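Local coordinates for protein intracellular serine protease (Bacillus licheniformis, PDB 4ZOQ) that acts as a lanthipeptide protease of the subtilisin-like S8 family, cutting peptide bonds in a sequence-specific way, probably through a serine charge-relay system, at residues G53-H58 against Y250-D255; G81-H86 against P105-D110; A91-I96 against D244-T249. All blocks are in the same frame, centred on the assembly; numbering follows the deposited sequence.

Contact 1 (G53-H58 against Y250-D255)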
# COMPACT_ATOMS: atom_id res chain seq x y z
N GLY B 53 5.38 -2.11 -9.67
CA GLY B 53 6.46 -3.03 -9.98
C GLY B 53 7.61 -2.82 -9.02
O GLY B 53 7.44 -2.25 -7.96
N LEU B 54 8.80 -3.24 -9.41
CA LEU B 54 9.90 -3.13 -8.48
C LEU B 54 11.21 -3.26 -9.20
O LEU B 54 11.37 -4.10 -10.08
CB LEU B 54 9.77 -4.18 -7.37
CG LEU B 54 10.80 -4.25 -6.24
CD1 LEU B 54 10.94 -2.91 -5.55
CD2 LEU B 54 10.37 -5.27 -5.24
N ASP B 55 12.15 -2.42 -8.80
CA ASP B 55 13.51 -2.49 -9.27
C ASP B 55 14.21 -3.67 -8.57
O ASP B 55 14.80 -3.53 -7.50
CB ASP B 55 14.21 -1.16 -8.99
CG ASP B 55 15.58 -1.08 -9.60
OD1 ASP B 55 15.77 -1.64 -10.70
OD2 ASP B 55 16.46 -0.43 -8.98
N LEU B 56 14.12 -4.83 -9.22
CA LEU B 56 14.45 -6.14 -8.64
C LEU B 56 15.90 -6.29 -8.21
O LEU B 56 16.23 -7.14 -7.38
CB LEU B 56 14.09 -7.24 -9.64
CG LEU B 56 12.61 -7.27 -10.02
CD1 LEU B 56 12.34 -8.25 -11.16
CD2 LEU B 56 11.80 -7.65 -8.80
N ASP B 57 16.80 -5.52 -8.82
CA ASP B 57 18.19 -5.70 -8.49
C ASP B 57 18.79 -4.47 -7.78
O ASP B 57 20.02 -4.30 -7.73
CB ASP B 57 18.97 -6.01 -9.79
CG ASP B 57 20.26 -6.76 -9.53
OD1 ASP B 57 20.27 -7.62 -8.61
OD2 ASP B 57 21.26 -6.48 -10.22
N HIS B 58 17.94 -3.64 -7.18
CA HIS B 58 18.40 -2.53 -6.35
C HIS B 58 19.23 -3.10 -5.20
O HIS B 58 18.80 -4.05 -4.54
CB HIS B 58 17.23 -1.69 -5.82
CG HIS B 58 17.64 -0.38 -5.21
ND1 HIS B 58 18.27 -0.29 -3.98
CD2 HIS B 58 17.52 0.89 -5.67
CE1 HIS B 58 18.52 0.98 -3.71
NE2 HIS B 58 18.07 1.71 -4.71
N TYR B 250 15.26 4.50 -5.06
CA TYR B 250 14.77 4.87 -6.37
C TYR B 250 15.49 3.96 -7.37
O TYR B 250 16.63 3.55 -7.09
CB TYR B 250 15.04 6.36 -6.61
CG TYR B 250 14.18 7.00 -7.68
CD1 TYR B 250 12.79 7.12 -7.51
CD2 TYR B 250 14.75 7.53 -8.83
CE1 TYR B 250 12.00 7.71 -8.48
CE2 TYR B 250 13.97 8.14 -9.80
CZ TYR B 250 12.60 8.22 -9.61
OH TYR B 250 11.84 8.82 -10.58
N PRO B 251 14.81 3.56 -8.47
CA PRO B 251 15.41 2.59 -9.40
C PRO B 251 16.82 3.02 -9.81
O PRO B 251 17.03 4.13 -10.29
CB PRO B 251 14.45 2.60 -10.58
CG PRO B 251 13.13 2.99 -10.00
CD PRO B 251 13.47 3.99 -8.92
N LYS B 252 17.79 2.16 -9.57
CA LYS B 252 19.18 2.57 -9.65
C LYS B 252 19.57 2.99 -11.07
O LYS B 252 20.43 3.84 -11.26
CB LYS B 252 20.09 1.44 -9.17
CG LYS B 252 20.71 0.66 -10.29
CD LYS B 252 21.28 -0.68 -9.86
CE LYS B 252 20.19 -1.72 -9.72
NZ LYS B 252 20.80 -2.96 -9.18
N GLY B 253 18.91 2.43 -12.08
CA GLY B 253 19.25 2.78 -13.44
C GLY B 253 18.42 3.92 -13.97
O GLY B 253 18.41 4.17 -15.17
N LYS B 254 17.74 4.64 -13.08
CA LYS B 254 16.86 5.73 -13.49
C LYS B 254 17.48 7.02 -12.97
O LYS B 254 18.04 7.02 -11.88
CB LYS B 254 15.44 5.49 -12.95
CG LYS B 254 14.36 6.36 -13.58
CD LYS B 254 13.01 6.23 -12.88
CE LYS B 254 12.02 7.26 -13.43
NZ LYS B 254 11.23 6.74 -14.58
N ASP B 255 17.43 8.10 -13.74
CA ASP B 255 17.97 9.38 -13.26
C ASP B 255 17.09 9.94 -12.14
O ASP B 255 15.86 9.92 -12.26
CB ASP B 255 18.04 10.43 -14.38
CG ASP B 255 19.13 10.14 -15.41
OD1 ASP B 255 20.18 9.50 -15.10
OD2 ASP B 255 18.94 10.62 -16.55
O HOH W 1 17.18 0.50 -12.42
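Asp-55 reaches across to the turn that starts at Pro-251, where its OD2 accepts the backbone N-H of Lys-252 at 3.0 Å. The bond is fairly straight (159° at the hydrogen) but meets the carboxylate from above, 44° out of its plane. With chi1 at -172° CG points away from the Asp-55 nitrogen and carries the carboxylate to the facing loop, where OD2 also comes within 3.2 Å of Pro-251 CA. OD1 accepts from a water at 3.1 Å, and the same water accepts from Gly-253 N at 2.6 Å. One carboxylate thus serves two successive amides, one directly and one through water. Each loop closes on itself by a type I beta turn, Asp-55 to His-58 and Pro-251 to Lys-254. In this subtilisin-like fold the first loop follows strand 46-51, which ends at the predicted charge-relay Asp-51; the second leaves strand 246-249. The imidazole of His-58 presents its edge to the backbone carbonyl of Tyr-250, whose O lies near the imidazole plane, 3.1 Å from His-58 CD2. Bonds from NE2 to Gly-268 O and from Asp-60 N to ND1 fix the ring's rotation. Lys-252, bent at chi3, extends its chain toward Asp-57; the long, weak salt bridge between NZ and Asp-57 OD2 at 3.7 Å is doubtful, because the modelled ammonium is crowded.

Contact 2 (G81-H86 against P105-D110)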
# COMPACT_ATOMS: atom_id res chain seq x y z
N GLY B 81 10.73 -4.98 -13.76
CA GLY B 81 11.32 -3.73 -13.30
C GLY B 81 10.27 -2.77 -12.80
O GLY B 81 9.17 -3.17 -12.45
N ASP B 82 10.61 -1.49 -12.77
CA ASP B 82 9.70 -0.46 -12.25
C ASP B 82 9.87 0.81 -13.05
O ASP B 82 10.73 1.63 -12.75
CB ASP B 82 9.98 -0.21 -10.77
CG ASP B 82 9.06 0.82 -10.16
OD1 ASP B 82 8.09 1.25 -10.81
OD2 ASP B 82 9.34 1.23 -9.02
N PRO B 83 9.01 1.02 -14.06
CA PRO B 83 9.16 2.14 -14.99
C PRO B 83 9.01 3.51 -14.30
O PRO B 83 9.78 4.42 -14.61
CB PRO B 83 8.04 1.89 -16.00
CG PRO B 83 6.97 1.15 -15.20
CD PRO B 83 7.74 0.29 -14.24
N THR B 84 8.04 3.66 -13.40
CA THR B 84 7.80 4.96 -12.80
C THR B 84 8.64 5.22 -11.54
O THR B 84 8.96 6.37 -11.23
CB THR B 84 6.32 5.13 -12.43
OG1 THR B 84 6.00 4.29 -11.32
CG2 THR B 84 5.44 4.76 -13.61
N GLY B 85 9.04 4.15 -10.85
CA GLY B 85 9.83 4.28 -9.63
C GLY B 85 9.01 4.28 -8.33
O GLY B 85 9.55 4.21 -7.23
N HIS B 86 7.69 4.35 -8.48
CA HIS B 86 6.80 4.48 -7.35
C HIS B 86 6.82 3.27 -6.42
O HIS B 86 6.84 3.44 -5.20
CB HIS B 86 5.38 4.71 -7.88
CG HIS B 86 4.40 5.08 -6.82
ND1 HIS B 86 3.60 4.14 -6.19
CD2 HIS B 86 4.04 6.28 -6.32
CE1 HIS B 86 2.82 4.76 -5.32
NE2 HIS B 86 3.06 6.05 -5.38
N PRO B 105 6.45 -8.00 -5.27
CA PRO B 105 5.79 -6.97 -6.09
C PRO B 105 4.58 -7.54 -6.84
O PRO B 105 4.72 -8.56 -7.52
CB PRO B 105 6.89 -6.55 -7.08
CG PRO B 105 7.74 -7.80 -7.24
CD PRO B 105 7.66 -8.56 -5.91
N TYR B 106 3.42 -6.91 -6.67
CA TYR B 106 2.25 -7.15 -7.49
C TYR B 106 1.98 -5.90 -8.30
O TYR B 106 1.32 -4.97 -7.81
CB TYR B 106 1.02 -7.50 -6.65
CG TYR B 106 1.10 -8.85 -5.97
CD1 TYR B 106 1.95 -9.06 -4.89
CD2 TYR B 106 0.32 -9.91 -6.40
CE1 TYR B 106 2.03 -10.28 -4.26
CE2 TYR B 106 0.38 -11.15 -5.77
CZ TYR B 106 1.24 -11.33 -4.70
OH TYR B 106 1.31 -12.55 -4.07
N GLN B 107 2.49 -5.89 -9.53
CA GLN B 107 2.46 -4.70 -10.39
C GLN B 107 1.10 -4.46 -11.02
O GLN B 107 0.68 -5.17 -11.94
CB GLN B 107 3.54 -4.81 -11.48
CG GLN B 107 3.55 -3.59 -12.40
CD GLN B 107 4.82 -3.51 -13.24
OE1 GLN B 107 5.64 -4.42 -13.23
NE2 GLN B 107 5.00 -2.40 -13.93
N VAL B 108 0.40 -3.45 -10.53
CA VAL B 108 -0.92 -3.11 -11.04
C VAL B 108 -0.97 -1.68 -11.55
O VAL B 108 -2.01 -1.21 -12.00
CB VAL B 108 -1.99 -3.32 -9.98
CG1 VAL B 108 -1.96 -4.74 -9.47
CG2 VAL B 108 -1.77 -2.35 -8.82
N LEU B 109 0.16 -0.99 -11.48
CA LEU B 109 0.27 0.39 -11.94
C LEU B 109 1.42 0.53 -12.92
O LEU B 109 2.41 -0.22 -12.87
CB LEU B 109 0.50 1.36 -10.77
CG LEU B 109 -0.44 1.38 -9.57
CD1 LEU B 109 0.14 2.30 -8.50
CD2 LEU B 109 -1.82 1.83 -9.98
N ASP B 110 1.24 1.45 -13.86
CA ASP B 110 2.33 1.97 -14.66
C ASP B 110 2.02 3.44 -14.93
O ASP B 110 1.21 4.03 -14.22
CB ASP B 110 2.57 1.16 -15.93
CG ASP B 110 1.35 1.05 -16.82
OD1 ASP B 110 0.33 1.76 -16.60
OD2 ASP B 110 1.42 0.24 -17.76
O HOH W 2 7.63 -4.98 -14.95
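Pro-83 and Gln-107 approach from opposite directions, the proline ring meeting the amide end of the glutamine with CD 3.9 Å from NE2. The 81-86 loop leads into helix 86-97, which in subtilases bears the charge-relay histidine, here predicted to be His-86 at its first turn; 105-110 belongs to a strand of the central sheet. Gly-85 is the helix N-cap, and Asp-82 makes an Asx motif just before it.

Across the contact the touching is by van der Waals contact, without a direct hydrogen bond. Gln-107 lies with CG opposite its own nitrogen (chi1 -180°) and an extended chain beyond, which takes the amide out to the loop. Further along, Thr-84 brings its methyl rather than its hydroxyl to the strand, CG2 lying 3.9 Å from Asp-110 C, and the ring atom Pro-83 CG stands more loosely, 4.5 Å from Asp-110 CB.

Two polar bonds stay inside the loop and the others reach its surroundings. Within it, Asp-82 OD1 accepts the N-H of Gly-85 at 3.1 Å, from well above the carboxylate plane (59° out of it), and Thr-84 OG1 accepts a weak bond from His-86 N. Outward, Ser-52 OG bonds both Asp-82 OD1 and Thr-84 OG1, the latter's stronger partner, while Asp-82 OD2 bonds Thr-88 OG1. Asp-51 OD1 receives the bond of His-86 ND1, so the loop that packs on the strand also carries one end of the predicted Asp-His pair.

Water provides the polar link between the segments: it donates to Gln-107 OE1 at 2.7 Å and accepts weakly from Gly-81 N at 3.3 Å.

Contact 3 (A91-I96 against D244-T249)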
# COMPACT_ATOMS: atom_id res chain seq x y z
N ALA B 91 8.67 0.23 -1.60
CA ALA B 91 9.44 -0.92 -1.12
C ALA B 91 10.53 -0.53 -0.10
O ALA B 91 10.75 -1.23 0.90
CB ALA B 91 10.07 -1.64 -2.31
N GLY B 92 11.25 0.55 -0.38
CA GLY B 92 12.30 0.99 0.51
C GLY B 92 11.77 1.34 1.89
O GLY B 92 12.46 1.12 2.88
N MET B 93 10.54 1.83 1.98
CA MET B 93 10.06 2.20 3.30
C MET B 93 9.75 0.95 4.12
O MET B 93 9.95 0.96 5.34
CB MET B 93 8.84 3.10 3.22
CG MET B 93 9.09 4.41 2.52
SD MET B 93 10.65 5.15 2.97
CE MET B 93 10.21 6.91 2.87
N ILE B 94 9.27 -0.11 3.48
CA ILE B 94 9.13 -1.37 4.19
C ILE B 94 10.51 -1.86 4.60
O ILE B 94 10.71 -2.31 5.74
CB ILE B 94 8.51 -2.48 3.32
CG1 ILE B 94 7.07 -2.19 2.92
CG2 ILE B 94 8.62 -3.85 4.02
CD1 ILE B 94 6.70 -2.90 1.65
N ASN B 95 11.45 -1.80 3.66
CA ASN B 95 12.77 -2.37 3.90
C ASN B 95 13.59 -1.68 5.00
O ASN B 95 14.22 -2.35 5.81
CB ASN B 95 13.58 -2.35 2.61
CG ASN B 95 14.93 -2.98 2.78
OD1 ASN B 95 15.04 -4.19 3.01
ND2 ASN B 95 15.98 -2.17 2.73
N ILE B 96 13.57 -0.35 5.04
CA ILE B 96 14.42 0.38 5.98
C ILE B 96 14.03 0.07 7.43
O ILE B 96 14.88 0.05 8.31
CB ILE B 96 14.40 1.91 5.71
CG1 ILE B 96 15.56 2.58 6.43
CG2 ILE B 96 13.07 2.55 6.07
CD1 ILE B 96 16.94 2.16 5.95
N ASP B 244 12.87 18.38 5.62
CA ASP B 244 11.49 17.96 5.85
C ASP B 244 11.06 16.87 4.91
O ASP B 244 10.01 16.26 5.13
CB ASP B 244 10.52 19.15 5.75
CG ASP B 244 10.44 19.96 7.06
OD1 ASP B 244 10.99 19.49 8.07
OD2 ASP B 244 9.85 21.07 7.08
N LEU B 245 11.87 16.61 3.89
CA LEU B 245 11.64 15.52 2.92
C LEU B 245 12.23 14.20 3.43
O LEU B 245 13.04 14.19 4.36
CB LEU B 245 12.25 15.89 1.57
CG LEU B 245 11.58 17.02 0.77
CD1 LEU B 245 12.46 17.57 -0.38
CD2 LEU B 245 10.24 16.49 0.20
N VAL B 246 11.87 13.08 2.79
CA VAL B 246 12.36 11.79 3.24
C VAL B 246 13.11 11.09 2.12
O VAL B 246 12.75 11.22 0.94
CB VAL B 246 11.21 10.88 3.78
CG1 VAL B 246 10.58 11.54 5.01
CG2 VAL B 246 10.14 10.55 2.72
N LEU B 247 14.18 10.37 2.46
CA LEU B 247 14.91 9.63 1.44
C LEU B 247 14.12 8.38 1.03
O LEU B 247 13.48 7.72 1.85
CB LEU B 247 16.31 9.25 1.92
CG LEU B 247 17.32 8.97 0.79
CD1 LEU B 247 17.56 10.24 0.00
CD2 LEU B 247 18.64 8.42 1.30
N THR B 248 14.20 8.05 -0.26
CA THR B 248 13.60 6.84 -0.82
C THR B 248 14.62 6.06 -1.65
O THR B 248 15.55 6.64 -2.26
CB THR B 248 12.41 7.18 -1.74
OG1 THR B 248 12.87 8.02 -2.83
CG2 THR B 248 11.34 7.92 -0.99
N THR B 249 14.44 4.76 -1.72
CA THR B 249 15.15 3.98 -2.72
C THR B 249 14.45 4.24 -4.04
O THR B 249 13.23 4.23 -4.14
CB THR B 249 15.20 2.49 -2.39
OG1 THR B 249 13.89 2.07 -2.01
CG2 THR B 249 16.14 2.22 -1.23
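Met-93 sets CG beside its own backbone nitrogen (chi1 -61°), and further bends at chi2 and chi3 turn the thioether off helix 86-97 and onto strand 246-249. Its terminal methyl does the touching: CE lies 3.6 Å from Val-246 CG2, the branch that sits between the Val-246 nitrogen and carbonyl carbon, and 4.1 Å from Thr-248 CG2. CE also meets the strand's backbone, 3.5 Å from Leu-247 O. The sulfur stays behind the methyl, farther from that oxygen.

The second key group is the hydroxyl of Thr-249. A chi1 of 46° places OG1 between the threonine's nitrogen and carbonyl carbon and aims it at the helix, where it comes within 3.2 Å of Gly-92 CA. Gly-92 N is close as well, but the angle is too poor for a bond; OG1 is instead bonded to Thr-88 O, one turn earlier in the helix. The CA atoms of Gly-92 and Thr-249 are only 5.2 Å apart, and OG1 occupies the direction a side chain on Gly-92 would take.

Helix and strand cross nearly at right angles, at 103°, and the axes of the short segments 91-96 and 246-249 approach to 7.3 Å. Helix 86-97 starts at the predicted charge-relay His-86, as in other subtilases, and strand 246-249 pairs antiparallel with 269-272. Phe-25 of helix 24-30 and Pro-280 of helix 275-297, the helix of the predicted nucleophile Ser-276, also pack on Met-93.

No hydrogen bond joins the two segments, so their close fit rests on the methionine methyl lying against the strand and on a glycine that lets a threonine oxygen approach the helix backbone, its polarity satisfied by Thr-88 O.

In the fold
The three contacts gather about helix 86-97: contact 2 holds the loop leading into it and its first residue, contact 3 its later turns, and contact 1 lies beside it through Leu-54 and Pro-251. Contacts 1 and 2, centres 10 Å apart, are tied together by Lys-254 NZ to Pro-83 O at 2.7 Å and Leu-54 N to Gly-81 O at 3.1 Å, both probable hydrogen bonds. Contacts 1 and 3 meet through Leu-54 CD1 against Ala-91 CB at 3.6 Å. Contacts 2 and 3 do not touch. Contact 2 holds the predicted catalytic His-86; the side chain of Tyr-250 in contact 1 is about 7 Å from it, and that of Met-93 in contact 3 about 8 Å from Ser-276.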